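DNA-binding response regulator, merR family (Colwellia psychrerythraea, PDB 3CNB) probably binds DNA as a response regulator, of which this chain is the receiver domain, predicted to be phosphorylated on an aspartate. Local coordinates at residues A[11-16]-A[35-40]; A[41-46]-A[62-67]; A[58-63]-A[85-90]; A[68-73]-A[103-108]; A[89-94]-A[108-113]. All coordinates share one frame; numbering follows the deposited sequence.

Interaction 1 (A[11-16]-A[35-40]); sequences ILIIED and AKIKIA
Strands 11-14 and 36-40 run parallel, their axes 4.7 Å apart at closest approach and turned 23° from each other, with Ile11 beside Ile37 and each following residue in step as far as Ile14 beside Ala40. They belong to the first beta-alpha-beta unit of the CheY-like receiver fold: helix 18-31 connects them, and 36-40 is an outermost strand of the sheet within this chain. Five backbone hydrogen bonds join the pair, from Ile11 N to Lys36 O (2.8 Å) at one end to Glu15 N on Ala40 O (3.1 Å) at the other. Lys38 is held through both its backbone groups, its N by Ile11 O and its O by Ile13 N.

On the face turned to helix 18-31, Ile37 uses two branches. Its CD1 lies alongside Ile11 CD1 (3.6 Å), the two side chains pointing the same way, while its CG2 meets Ile13 CD1 at a slant, also at 3.6 Å. Cut back to an alanine, Ile37 would lose both branches, and this is likely to leave Ile11 CD1 and Ile13 CD1 unpacked on that side. Lys38, on the other face, leads its amino end away to the surface.

Past the strand, the Glu15 carboxylate takes the N-H of Asp17 and forms a salt bridge with Lys113, which also pairs with Asp61, the predicted phosphorylation site. Toward helix 43-52, Leu12 places CG anti to its N (chi1 -158°), and an unstaggered chi2 (-132°) turns CD2 to the neighbouring strand, 3.6 Å from Lys38 O and 4.0 Å from Ala40 CB.

Interaction 2 (A[41-46]-A[62-67]); sequences YNPFDA and LMMVGM
Pro43 and Met64 carry a contact of carbon and sulfur in which no hydrogen bond crosses between 41-46 and 62-67. The Met64 side chain starts out extended, and with CG anti to the backbone N and chi2 also stretched out it carries SD to 3.6 Å from Pro43 N, and also beside Pro43 CD. The bend at chi3 (-81°) then turns the methyl CE to Tyr41 O at 3.6 Å. The sulfur thus rests against the peptide link that leads into helix 43-52.

Further van der Waals contacts come from the proline ring. Its CB meets Met67 CB at 3.8 Å, and CG comes down on Gly66 O (3.5 Å) with Val65 O close by. A glycine in place of Pro43 would probably open a gap between Met64 and Met67 and leave the first turn of the helix freer to move against the loop.

Polar bonds shape each side separately. Asn42 is the N-cap: its OD1 accepts from Asp45 N at 2.9 Å, a nearly straight bond at 173°, and its ND2 gives a weak bond back to Asp45 OD2. Opposite, Met64 to Met67 form a type II beta turn, and the positive phi of Gly66 (86°) suits glycine.

The loop 62-67 follows strand 57-61, which ends at Asp61, the predicted phosphorylation site, and it is further fixed where Asp16 accepts from Val65 N. The contact therefore joins the start of helix 43-52 to this loop near the surface, with Met64 and Met67 resting on Ile14 of strand 10-14 and Met67 also touching Ile72 of helix 69-77.

Interaction 3 (A[58-63]-A[85-90]); sequences VMLDLM and IIVIAM
Met90 meets Asp61 because its chain, straight at first, turns at chi3 (-86°) and brings CE back over strand 58-61, 3.8 Å from Asp61 N and 4.0 Å from Asp61 CB. Met59 is folded more strongly, bent at both chi2 and chi3, which lays SD alongside Ile88, 4.0 Å from its CB. The two segments lie on the central strand 57-61 and its neighbour 86-91, a parallel pair forming a beta-alpha-beta crossover in the CheY-like fold, linked through helix 69-77.

Their backbones share five hydrogen bonds, with Val58 in step with Val87 and Asp61 with Met90. The carbonyls of Ile88 and Leu60 receive their N-H groups tilted from the carbonyl plane. At the last bond of the series Leu62 N reaches Met90 O at 2.8 Å in an almost straight line (175°), so the pairing continues one residue beyond Asp61.

Met59, Ile88 and Met90 share the sheet face packed by helices 18-31 and 117-129. Asp61, the predicted phosphorylation site, lies on that same face, and its OD1 forms a salt bridge with Lys113. This places the predicted acceptor at the C-terminal ends of the parallel strands, as in other receiver domains. Leu60 and Val87 turn to the other face, where they pack on helix 69-77, and Leu62 brings its CG to 4.1 Å from Ala89 CB.

Packing is tightest at the opposite end of the pair. Val58 sits well away from a staggered first torsion, consistent with local strain, and its CG1 presses on Ile85 CG2 at 3.4 Å, closer than usual for two carbons.

Interaction 4 (A[68-73]-A[103-108]); sequences DGFSIC and VALGAE
Cys73 and Ala107 form the buried half of this contact, whereas Leu105 packs just as closely on Phe70 but on the partly exposed side. The contact lies between neighbouring helices on one side of the CheY-like alpha/beta sandwich, joining helix 69-77 to the turn that leads from helix 96-104 into the last strand of the sheet. No hydrogen bond crosses it.

With SG anti to the backbone N (chi1 -177°), the Cys73 thiol points away from its own helix to the turn, where it lies 3.5 Å from Ala107 N and 3.9 Å from Ala107 CB. Leu105 O approaches the same Cys73 SG at 3.8 Å. Ile102 and Val87 also touch both Cys73 and Ala107, so the sulfur is enclosed between helix and sheet. Helix 96-104 ends in a Schellman motif that turns the chain toward Ala107: Gly106 takes a positive phi (117°), and its N bonds back to Val103 O at 3.0 Å. A side chain at Gly106 would be jammed against the carbonyl O of Leu105, so glycine fits the bend.

On the side nearer the solvent, Phe70 receives Leu105 at the edge of its ring, near the ring plane, and Arg101 makes a cation-pi contact with the same ring. Asp68, at the exposed start of the helix, is its N-cap: OD2 takes weak bonds from Phe70 N and Ser71 N, the latter at 3.3 Å. Leu105 itself remains partly exposed, yet its CD1 drives well in, ending 3.8 Å from Phe70 CB and 3.4 Å from Phe70 O.

Interaction 5 (A[89-94]-A[108-113]); sequences AMTGAL and ETCFGK
Ala89 O is gripped twice by the neighbouring strand: Phe111 N donates to it at 2.9 Å from above the carbonyl plane, and Cys110 CA adds a C-H...O contact at 3.3 Å. Strands 89-91 and 109-112 are the last parallel pair of the CheY-like sheet, joined through helix 96-104 in a beta-alpha-beta crossover, with 109-112 outermost within this chain. Thr91 N continues the pairing to Phe111 O, and Ala89 N donates to Thr109 O.

On the face toward helix 96-104, Cys110 SG is met by three side chains. Beside Ala89 CB, these are Leu94 CD2 at 3.7 Å and Thr91 CG2 at 3.8 Å from the sulfur. The threonine turns its methyl to the sulfur because OG1 stands anti to the backbone N (chi1 -167°), leaving CG2 between N and the carbonyl carbon. Beside them Leu94 CG rests on Gly112 CA at 3.5 Å; a side chain at Gly112 would collide with it, so the bare backbone is what lets the leucine close in. Phe111 faces the other way, into helix 117-129.

Lys113 runs extended along the strand end, its CG 3.5 Å from Thr91 O, and carries NZ to salt bridges with Asp61 and Glu15. Thr91 and Lys113 probably correspond to the threonine or serine and the lysine of receiver-domain active sites, consistent with the predicted phosphorylation of Asp61. Beyond the strands, a water donates to Lys113 O; its approach to Gly92 O is very short and less certain. Gly92 N is buried without a partner. On the side facing helix 18-31, Lys113 CE passes Met90 CB at 4.0 Å.

How the interactions relate
Interactions 1, 3 and 5 are strand pairs of one parallel sheet, built on backbone hydrogen bonds with mostly apolar side chains on both faces. Interaction 3 is the most central, while interactions 1 and 5 bring in the two outermost strands and lie on opposite sides of the chain's centre, about 16 Å apart between centres. Interactions 2 and 4 instead join loops and helix ends by apolar and sulfur contacts, without a hydrogen bond across; interaction 2 is at the surface and interaction 4 partly buried. Interactions 3 and 5 share strand 86-91. Glu15, Asp61 and Lys113 tie the three strand pairs together at the predicted phosphorylation site.

Interaction 1 (A[11-16]-A[35-40])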
# COMPACT_ATOMS: atom_id res chain seq x y z
N ILE A 11 6.60 -3.99 5.60
CA ILE A 11 5.44 -3.39 4.95
C ILE A 11 5.33 -1.95 5.38
O ILE A 11 5.40 -1.66 6.56
CB ILE A 11 4.12 -4.13 5.30
CG1 ILE A 11 4.13 -5.55 4.76
CG2 ILE A 11 2.89 -3.40 4.73
CD1 ILE A 11 3.16 -6.46 5.47
N LEU A 12 5.14 -1.06 4.40
CA LEU A 12 4.88 0.36 4.67
C LEU A 12 3.43 0.72 4.32
O LEU A 12 2.98 0.53 3.17
CB LEU A 12 5.84 1.25 3.85
CG LEU A 12 6.24 2.71 4.16
CD1 LEU A 12 6.11 3.56 2.89
CD2 LEU A 12 5.50 3.36 5.33
N ILE A 13 2.73 1.28 5.29
CA ILE A 13 1.35 1.71 5.11
C ILE A 13 1.31 3.23 5.00
O ILE A 13 1.73 3.93 5.92
CB ILE A 13 0.43 1.26 6.30
CG1 ILE A 13 0.32 -0.26 6.34
CG2 ILE A 13 -0.98 1.89 6.23
CD1 ILE A 13 -0.04 -0.77 7.72
N ILE A 14 0.81 3.71 3.89
CA ILE A 14 0.60 5.11 3.65
C ILE A 14 -0.85 5.48 3.80
O ILE A 14 -1.64 5.19 2.96
CB ILE A 14 1.11 5.50 2.30
CG1 ILE A 14 2.62 5.32 2.22
CG2 ILE A 14 0.75 6.87 1.99
CD1 ILE A 14 3.16 5.19 0.90
N GLU A 15 -1.19 6.16 4.87
CA GLU A 15 -2.56 6.36 5.29
C GLU A 15 -2.74 7.46 6.36
O GLU A 15 -2.23 7.33 7.42
CB GLU A 15 -3.09 5.04 5.82
CG GLU A 15 -4.45 5.04 6.40
CD GLU A 15 -5.50 5.39 5.41
OE1 GLU A 15 -6.09 6.43 5.56
OE2 GLU A 15 -5.72 4.67 4.48
N ASP A 16 -3.50 8.50 6.09
CA ASP A 16 -3.69 9.55 7.09
C ASP A 16 -4.76 9.34 8.12
O ASP A 16 -4.78 10.03 9.09
CB ASP A 16 -3.70 10.98 6.53
CG ASP A 16 -4.68 11.17 5.43
OD1 ASP A 16 -5.38 10.22 5.14
OD2 ASP A 16 -4.77 12.24 4.86
N ALA A 35 6.85 -9.91 10.32
CA ALA A 35 7.06 -8.74 9.47
C ALA A 35 7.27 -7.48 10.30
O ALA A 35 6.76 -7.38 11.41
CB ALA A 35 5.89 -8.54 8.54
N LYS A 36 8.02 -6.52 9.78
CA LYS A 36 7.94 -5.20 10.38
C LYS A 36 7.02 -4.29 9.57
O LYS A 36 7.13 -4.19 8.35
CB LYS A 36 9.32 -4.60 10.73
CG LYS A 36 10.22 -4.18 9.59
CD LYS A 36 11.64 -3.95 10.13
CE LYS A 36 12.26 -2.63 9.64
NZ LYS A 36 12.42 -2.54 8.15
N ILE A 37 6.06 -3.69 10.27
CA ILE A 37 5.02 -2.90 9.66
C ILE A 37 5.23 -1.48 10.13
O ILE A 37 5.37 -1.24 11.32
CB ILE A 37 3.63 -3.35 10.11
CG1 ILE A 37 3.54 -4.88 10.16
CG2 ILE A 37 2.56 -2.76 9.22
CD1 ILE A 37 2.94 -5.52 8.98
N LYS A 38 5.31 -0.54 9.19
CA LYS A 38 5.46 0.87 9.52
C LYS A 38 4.37 1.70 8.87
O LYS A 38 3.83 1.33 7.81
CB LYS A 38 6.85 1.37 9.13
CG LYS A 38 8.01 0.66 9.84
CD LYS A 38 8.27 1.22 11.24
CE LYS A 38 9.19 0.29 12.04
NZ LYS A 38 8.97 0.44 13.50
N ILE A 39 4.00 2.79 9.55
CA ILE A 39 3.00 3.73 9.05
C ILE A 39 3.59 5.10 8.74
O ILE A 39 4.33 5.66 9.54
CB ILE A 39 1.81 3.94 10.04
CG1 ILE A 39 1.24 2.60 10.51
CG2 ILE A 39 0.72 4.74 9.40
CD1 ILE A 39 0.46 2.71 11.81
N ALA A 40 3.25 5.61 7.56
CA ALA A 40 3.48 6.99 7.22
C ALA A 40 2.12 7.70 7.20
O ALA A 40 1.22 7.35 6.41
CB ALA A 40 4.16 7.08 5.89

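Interaction 2 (A[41-46]-A[62-67])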
# COMPACT_ATOMS: atom_id res chain seq x y z
N TYR A 41 1.96 8.67 8.10
CA TYR A 41 0.69 9.36 8.32
C TYR A 41 0.51 10.58 7.46
O TYR A 41 -0.56 11.18 7.46
CB TYR A 41 0.55 9.79 9.78
CG TYR A 41 0.35 8.66 10.77
CD1 TYR A 41 -0.85 7.95 10.82
CD2 TYR A 41 1.35 8.31 11.67
CE1 TYR A 41 -1.03 6.90 11.73
CE2 TYR A 41 1.18 7.28 12.58
CZ TYR A 41 -0.01 6.58 12.61
OH TYR A 41 -0.17 5.57 13.52
N ASN A 42 1.56 10.97 6.75
CA ASN A 42 1.52 12.21 5.97
C ASN A 42 2.43 12.05 4.76
O ASN A 42 3.25 11.14 4.77
CB ASN A 42 1.97 13.40 6.84
CG ASN A 42 3.38 13.26 7.35
OD1 ASN A 42 4.35 13.29 6.59
ND2 ASN A 42 3.51 13.12 8.67
N PRO A 43 2.30 12.93 3.73
CA PRO A 43 3.09 12.74 2.50
C PRO A 43 4.62 12.74 2.65
O PRO A 43 5.30 12.01 1.92
CB PRO A 43 2.63 13.88 1.59
CG PRO A 43 1.33 14.35 2.17
CD PRO A 43 1.43 14.12 3.64
N PHE A 44 5.17 13.54 3.57
CA PHE A 44 6.63 13.63 3.72
C PHE A 44 7.17 12.32 4.27
O PHE A 44 8.16 11.77 3.76
CB PHE A 44 7.07 14.78 4.65
CG PHE A 44 8.55 14.81 4.90
CD1 PHE A 44 9.40 15.55 4.07
CD2 PHE A 44 9.12 14.07 5.95
CE1 PHE A 44 10.78 15.57 4.28
CE2 PHE A 44 10.49 14.07 6.17
CZ PHE A 44 11.34 14.83 5.34
N ASP A 45 6.50 11.86 5.32
CA ASP A 45 6.83 10.60 5.96
C ASP A 45 6.72 9.45 4.96
O ASP A 45 7.57 8.56 4.96
CB ASP A 45 5.96 10.37 7.19
CG ASP A 45 6.36 11.28 8.37
OD1 ASP A 45 7.42 11.92 8.33
OD2 ASP A 45 5.59 11.35 9.37
N ALA A 46 5.72 9.51 4.08
CA ALA A 46 5.60 8.53 2.98
C ALA A 46 6.84 8.53 2.08
O ALA A 46 7.43 7.47 1.84
CB ALA A 46 4.34 8.77 2.17
N LEU A 62 -5.07 6.23 -1.79
CA LEU A 62 -5.17 7.21 -2.87
C LEU A 62 -5.95 8.49 -2.51
O LEU A 62 -6.29 9.30 -3.40
CB LEU A 62 -5.83 6.57 -4.11
CG LEU A 62 -5.29 5.31 -4.75
CD1 LEU A 62 -6.03 4.99 -6.05
CD2 LEU A 62 -3.79 5.48 -4.97
N MET A 63 -6.28 8.67 -1.24
CA MET A 63 -7.05 9.83 -0.83
C MET A 63 -6.40 10.51 0.35
O MET A 63 -7.06 11.27 1.08
CB MET A 63 -8.49 9.43 -0.51
CG MET A 63 -9.29 8.96 -1.73
SD MET A 63 -11.04 9.14 -1.53
CE MET A 63 -11.25 8.57 0.16
N MET A 64 -5.10 10.24 0.54
CA MET A 64 -4.29 10.95 1.52
C MET A 64 -4.28 12.41 1.06
O MET A 64 -4.09 12.69 -0.14
CB MET A 64 -2.88 10.36 1.66
CG MET A 64 -1.92 11.23 2.47
SD MET A 64 -0.29 10.59 2.88
CE MET A 64 -0.77 9.60 4.27
N VAL A 65 -4.57 13.31 2.00
CA VAL A 65 -4.68 14.74 1.73
C VAL A 65 -3.29 15.30 1.47
O VAL A 65 -2.37 15.09 2.26
CB VAL A 65 -5.37 15.47 2.92
CG1 VAL A 65 -5.42 16.99 2.71
CG2 VAL A 65 -6.78 14.92 3.13
N GLY A 66 -3.13 15.99 0.34
CA GLY A 66 -1.85 16.64 0.03
C GLY A 66 -0.81 15.76 -0.67
O GLY A 66 0.38 16.10 -0.69
N MET A 67 -1.25 14.63 -1.23
CA MET A 67 -0.40 13.85 -2.12
C MET A 67 -1.21 13.18 -3.23
O MET A 67 -2.36 12.81 -3.04
CB MET A 67 0.50 12.84 -1.38
CG MET A 67 -0.13 11.56 -0.88
SD MET A 67 1.07 10.18 -0.73
CE MET A 67 -0.17 8.90 -0.92

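Interaction 3 (A[58-63]-A[85-90])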
# COMPACT_ATOMS: atom_id res chain seq x y z
N VAL A 58 3.94 -1.94 -0.21
CA VAL A 58 3.27 -0.72 0.28
C VAL A 58 1.77 -0.70 0.04
O VAL A 58 1.28 -0.95 -1.07
CB VAL A 58 3.91 0.70 -0.13
CG1 VAL A 58 5.39 0.63 -0.46
CG2 VAL A 58 3.08 1.48 -1.16
N MET A 59 1.06 -0.42 1.13
CA MET A 59 -0.36 -0.19 1.11
C MET A 59 -0.54 1.31 0.94
O MET A 59 -0.17 2.10 1.81
CB MET A 59 -1.01 -0.70 2.40
CG MET A 59 -0.60 -2.14 2.79
SD MET A 59 -1.42 -3.43 1.82
CE MET A 59 -3.11 -3.11 2.22
N LEU A 60 -1.14 1.69 -0.18
CA LEU A 60 -1.21 3.07 -0.61
C LEU A 60 -2.64 3.62 -0.63
O LEU A 60 -3.45 3.24 -1.48
CB LEU A 60 -0.56 3.19 -2.00
CG LEU A 60 -0.53 4.56 -2.69
CD1 LEU A 60 0.41 5.50 -1.98
CD2 LEU A 60 -0.14 4.43 -4.14
N ASP A 61 -2.95 4.53 0.29
CA ASP A 61 -4.24 5.21 0.26
C ASP A 61 -4.21 6.34 -0.78
O ASP A 61 -3.42 7.28 -0.66
CB ASP A 61 -4.59 5.71 1.67
CG ASP A 61 -5.92 6.45 1.73
OD1 ASP A 61 -6.88 6.10 1.02
OD2 ASP A 61 -6.01 7.40 2.54
N LEU A 62 -5.07 6.23 -1.79
CA LEU A 62 -5.17 7.21 -2.87
C LEU A 62 -5.95 8.49 -2.51
O LEU A 62 -6.29 9.30 -3.40
CB LEU A 62 -5.83 6.57 -4.11
CG LEU A 62 -5.29 5.31 -4.75
CD1 LEU A 62 -6.03 4.99 -6.05
CD2 LEU A 62 -3.79 5.48 -4.97
N MET A 63 -6.28 8.67 -1.24
CA MET A 63 -7.05 9.83 -0.83
C MET A 63 -6.40 10.51 0.35
O MET A 63 -7.06 11.27 1.08
CB MET A 63 -8.49 9.43 -0.51
CG MET A 63 -9.29 8.96 -1.73
SD MET A 63 -11.04 9.14 -1.53
CE MET A 63 -11.25 8.57 0.16
N ILE A 85 8.81 -3.42 -5.33
CA ILE A 85 7.87 -3.27 -4.22
C ILE A 85 6.46 -3.63 -4.71
O ILE A 85 6.04 -3.19 -5.78
CB ILE A 85 7.88 -1.81 -3.67
CG1 ILE A 85 9.25 -1.45 -3.06
CG2 ILE A 85 6.79 -1.60 -2.63
CD1 ILE A 85 9.29 -0.07 -2.35
N ILE A 86 5.76 -4.47 -3.94
CA ILE A 86 4.37 -4.81 -4.26
C ILE A 86 3.48 -3.70 -3.74
O ILE A 86 3.40 -3.47 -2.54
CB ILE A 86 3.92 -6.14 -3.60
CG1 ILE A 86 4.78 -7.32 -4.06
CG2 ILE A 86 2.41 -6.40 -3.84
CD1 ILE A 86 4.92 -8.39 -2.95
N VAL A 87 2.82 -3.00 -4.67
CA VAL A 87 1.98 -1.89 -4.34
C VAL A 87 0.50 -2.29 -4.38
O VAL A 87 -0.02 -2.69 -5.42
CB VAL A 87 2.22 -0.67 -5.27
CG1 VAL A 87 1.19 0.42 -5.02
CG2 VAL A 87 3.65 -0.11 -5.08
N ILE A 88 -0.18 -2.14 -3.25
CA ILE A 88 -1.61 -2.37 -3.18
C ILE A 88 -2.31 -1.05 -2.87
O ILE A 88 -2.17 -0.51 -1.78
CB ILE A 88 -1.94 -3.46 -2.11
CG1 ILE A 88 -1.31 -4.80 -2.53
CG2 ILE A 88 -3.45 -3.65 -1.97
CD1 ILE A 88 -1.33 -5.85 -1.48
N ALA A 89 -3.07 -0.54 -3.84
CA ALA A 89 -3.84 0.68 -3.62
C ALA A 89 -5.11 0.45 -2.79
O ALA A 89 -5.70 -0.62 -2.81
CB ALA A 89 -4.20 1.34 -4.95
N MET A 90 -5.50 1.49 -2.04
CA MET A 90 -6.77 1.54 -1.32
C MET A 90 -7.41 2.90 -1.61
O MET A 90 -6.69 3.89 -1.77
CB MET A 90 -6.57 1.43 0.20
CG MET A 90 -5.47 0.51 0.68
SD MET A 90 -5.36 0.51 2.45
CE MET A 90 -4.29 1.91 2.76

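Interaction 4 (A[68-73]-A[103-108])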
# COMPACT_ATOMS: atom_id res chain seq x y z
N ASP A 68 -0.58 13.06 -4.39
CA ASP A 68 -1.20 12.43 -5.53
C ASP A 68 -0.76 10.96 -5.51
O ASP A 68 0.36 10.67 -5.88
CB ASP A 68 -0.70 13.16 -6.78
CG ASP A 68 -1.34 12.66 -8.07
OD1 ASP A 68 -1.28 13.41 -9.06
OD2 ASP A 68 -1.86 11.53 -8.12
N GLY A 69 -1.65 10.06 -5.09
CA GLY A 69 -1.36 8.61 -5.01
C GLY A 69 -1.02 7.96 -6.35
O GLY A 69 -0.23 7.01 -6.42
N PHE A 70 -1.60 8.48 -7.42
CA PHE A 70 -1.34 7.96 -8.76
C PHE A 70 0.09 8.21 -9.20
O PHE A 70 0.78 7.32 -9.72
CB PHE A 70 -2.33 8.57 -9.75
CG PHE A 70 -3.77 8.21 -9.45
CD1 PHE A 70 -4.34 7.05 -9.99
CD2 PHE A 70 -4.53 9.01 -8.62
CE1 PHE A 70 -5.67 6.72 -9.71
CE2 PHE A 70 -5.85 8.69 -8.33
CZ PHE A 70 -6.42 7.54 -8.86
N SER A 71 0.56 9.42 -8.90
CA SER A 71 1.91 9.86 -9.17
C SER A 71 2.94 9.09 -8.32
O SER A 71 3.98 8.65 -8.84
CB SER A 71 2.00 11.37 -8.88
OG SER A 71 2.88 12.00 -9.79
N ILE A 72 2.65 8.96 -7.03
CA ILE A 72 3.47 8.24 -6.06
C ILE A 72 3.64 6.77 -6.49
O ILE A 72 4.76 6.23 -6.50
CB ILE A 72 2.87 8.33 -4.64
CG1 ILE A 72 3.36 9.60 -3.94
CG2 ILE A 72 3.41 7.22 -3.73
CD1 ILE A 72 2.72 10.89 -4.31
N CYS A 73 2.54 6.14 -6.88
CA CYS A 73 2.57 4.76 -7.40
C CYS A 73 3.44 4.64 -8.64
O CYS A 73 4.27 3.73 -8.75
CB CYS A 73 1.16 4.27 -7.73
SG CYS A 73 1.10 2.54 -8.29
N VAL A 103 -3.89 0.66 -11.50
CA VAL A 103 -3.34 -0.59 -11.94
C VAL A 103 -2.36 -0.37 -13.11
O VAL A 103 -1.25 -0.93 -13.11
CB VAL A 103 -4.47 -1.64 -12.25
CG1 VAL A 103 -3.91 -2.85 -12.95
CG2 VAL A 103 -5.15 -2.05 -10.93
N ALA A 104 -2.74 0.48 -14.06
CA ALA A 104 -1.87 0.73 -15.23
C ALA A 104 -0.56 1.43 -14.81
O ALA A 104 0.46 1.28 -15.48
CB ALA A 104 -2.58 1.57 -16.24
N LEU A 105 -0.61 2.14 -13.69
CA LEU A 105 0.57 2.80 -13.09
C LEU A 105 1.46 1.87 -12.26
O LEU A 105 2.51 2.31 -11.77
CB LEU A 105 0.14 4.03 -12.30
CG LEU A 105 -0.29 5.18 -13.23
CD1 LEU A 105 -0.96 6.30 -12.48
CD2 LEU A 105 0.89 5.73 -14.07
N GLY A 106 1.07 0.60 -12.12
CA GLY A 106 1.90 -0.39 -11.45
C GLY A 106 1.38 -1.06 -10.18
O GLY A 106 1.98 -2.02 -9.71
N ALA A 107 0.29 -0.57 -9.60
CA ALA A 107 -0.37 -1.23 -8.46
C ALA A 107 -0.90 -2.63 -8.87
O ALA A 107 -1.35 -2.79 -10.00
CB ALA A 107 -1.51 -0.38 -7.93
N GLU A 108 -0.86 -3.61 -7.96
CA GLU A 108 -1.36 -4.97 -8.28
C GLU A 108 -2.87 -4.96 -8.42
O GLU A 108 -3.45 -5.71 -9.21
CB GLU A 108 -0.98 -5.99 -7.19
CG GLU A 108 0.49 -6.17 -6.98
CD GLU A 108 1.21 -6.57 -8.23
OE1 GLU A 108 0.66 -7.38 -9.03
OE2 GLU A 108 2.34 -6.09 -8.42

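Interaction 5 (A[89-94]-A[108-113])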
# COMPACT_ATOMS: atom_id res chain seq x y z
N ALA A 89 -3.07 -0.54 -3.84
CA ALA A 89 -3.84 0.68 -3.62
C ALA A 89 -5.11 0.45 -2.79
O ALA A 89 -5.70 -0.62 -2.81
CB ALA A 89 -4.20 1.34 -4.95
N MET A 90 -5.50 1.49 -2.04
CA MET A 90 -6.77 1.54 -1.32
C MET A 90 -7.41 2.90 -1.61
O MET A 90 -6.69 3.89 -1.77
CB MET A 90 -6.57 1.43 0.20
CG MET A 90 -5.47 0.51 0.68
SD MET A 90 -5.36 0.51 2.45
CE MET A 90 -4.29 1.91 2.76
N THR A 91 -8.73 2.95 -1.68
CA THR A 91 -9.46 4.21 -1.91
C THR A 91 -10.90 4.14 -1.40
O THR A 91 -11.45 3.06 -1.27
CB THR A 91 -9.40 4.69 -3.40
OG1 THR A 91 -9.84 6.05 -3.48
CG2 THR A 91 -10.24 3.81 -4.34
N GLY A 92 -11.49 5.29 -1.07
CA GLY A 92 -12.89 5.36 -0.65
C GLY A 92 -13.80 5.04 -1.81
O GLY A 92 -14.18 3.88 -2.02
N ALA A 93 -14.13 6.06 -2.60
CA ALA A 93 -14.97 5.86 -3.78
C ALA A 93 -14.19 5.19 -4.93
O ALA A 93 -13.48 5.87 -5.69
CB ALA A 93 -15.61 7.19 -4.22
N LEU A 94 -14.30 3.86 -5.03
CA LEU A 94 -13.85 3.13 -6.22
C LEU A 94 -14.68 3.53 -7.42
O LEU A 94 -15.91 3.41 -7.41
CB LEU A 94 -14.04 1.61 -6.07
CG LEU A 94 -13.08 0.58 -5.47
CD1 LEU A 94 -13.45 -0.81 -5.97
CD2 LEU A 94 -11.66 0.86 -5.79
N GLU A 108 -0.86 -3.61 -7.96
CA GLU A 108 -1.36 -4.97 -8.28
C GLU A 108 -2.87 -4.96 -8.42
O GLU A 108 -3.45 -5.71 -9.21
CB GLU A 108 -0.98 -5.99 -7.19
CG GLU A 108 0.49 -6.17 -6.98
CD GLU A 108 1.21 -6.57 -8.23
OE1 GLU A 108 0.66 -7.38 -9.03
OE2 GLU A 108 2.34 -6.09 -8.42
N THR A 109 -3.48 -4.11 -7.61
CA THR A 109 -4.91 -4.05 -7.48
C THR A 109 -5.28 -2.86 -6.61
O THR A 109 -4.41 -2.17 -6.06
CB THR A 109 -5.47 -5.37 -6.86
OG1 THR A 109 -6.90 -5.36 -6.94
CG2 THR A 109 -4.98 -5.57 -5.42
N CYS A 110 -6.58 -2.62 -6.49
CA CYS A 110 -7.07 -1.52 -5.72
C CYS A 110 -8.27 -1.97 -4.89
O CYS A 110 -9.21 -2.55 -5.43
CB CYS A 110 -7.40 -0.33 -6.63
SG CYS A 110 -7.98 1.14 -5.77
N PHE A 111 -8.22 -1.71 -3.59
CA PHE A 111 -9.28 -2.05 -2.67
C PHE A 111 -10.16 -0.85 -2.39
O PHE A 111 -9.65 0.24 -2.12
CB PHE A 111 -8.69 -2.55 -1.36
CG PHE A 111 -8.25 -3.98 -1.40
CD1 PHE A 111 -9.07 -4.99 -0.91
CD2 PHE A 111 -7.00 -4.33 -1.94
CE1 PHE A 111 -8.67 -6.32 -0.95
CE2 PHE A 111 -6.59 -5.64 -1.97
CZ PHE A 111 -7.43 -6.65 -1.48
N GLY A 112 -11.48 -1.04 -2.47
CA GLY A 112 -12.43 -0.02 -2.05
C GLY A 112 -12.59 0.00 -0.55
O GLY A 112 -12.22 -0.96 0.12
N LYS A 113 -13.12 1.09 -0.01
CA LYS A 113 -13.41 1.19 1.42
C LYS A 113 -14.93 1.16 1.64
O LYS A 113 -15.65 1.75 0.85
CB LYS A 113 -12.74 2.42 2.06
CG LYS A 113 -11.22 2.28 2.14
CD LYS A 113 -10.57 3.44 2.85
CE LYS A 113 -9.10 3.49 2.53
NZ LYS A 113 -8.53 4.83 2.88
O HOH W 1 -15.34 1.64 -1.83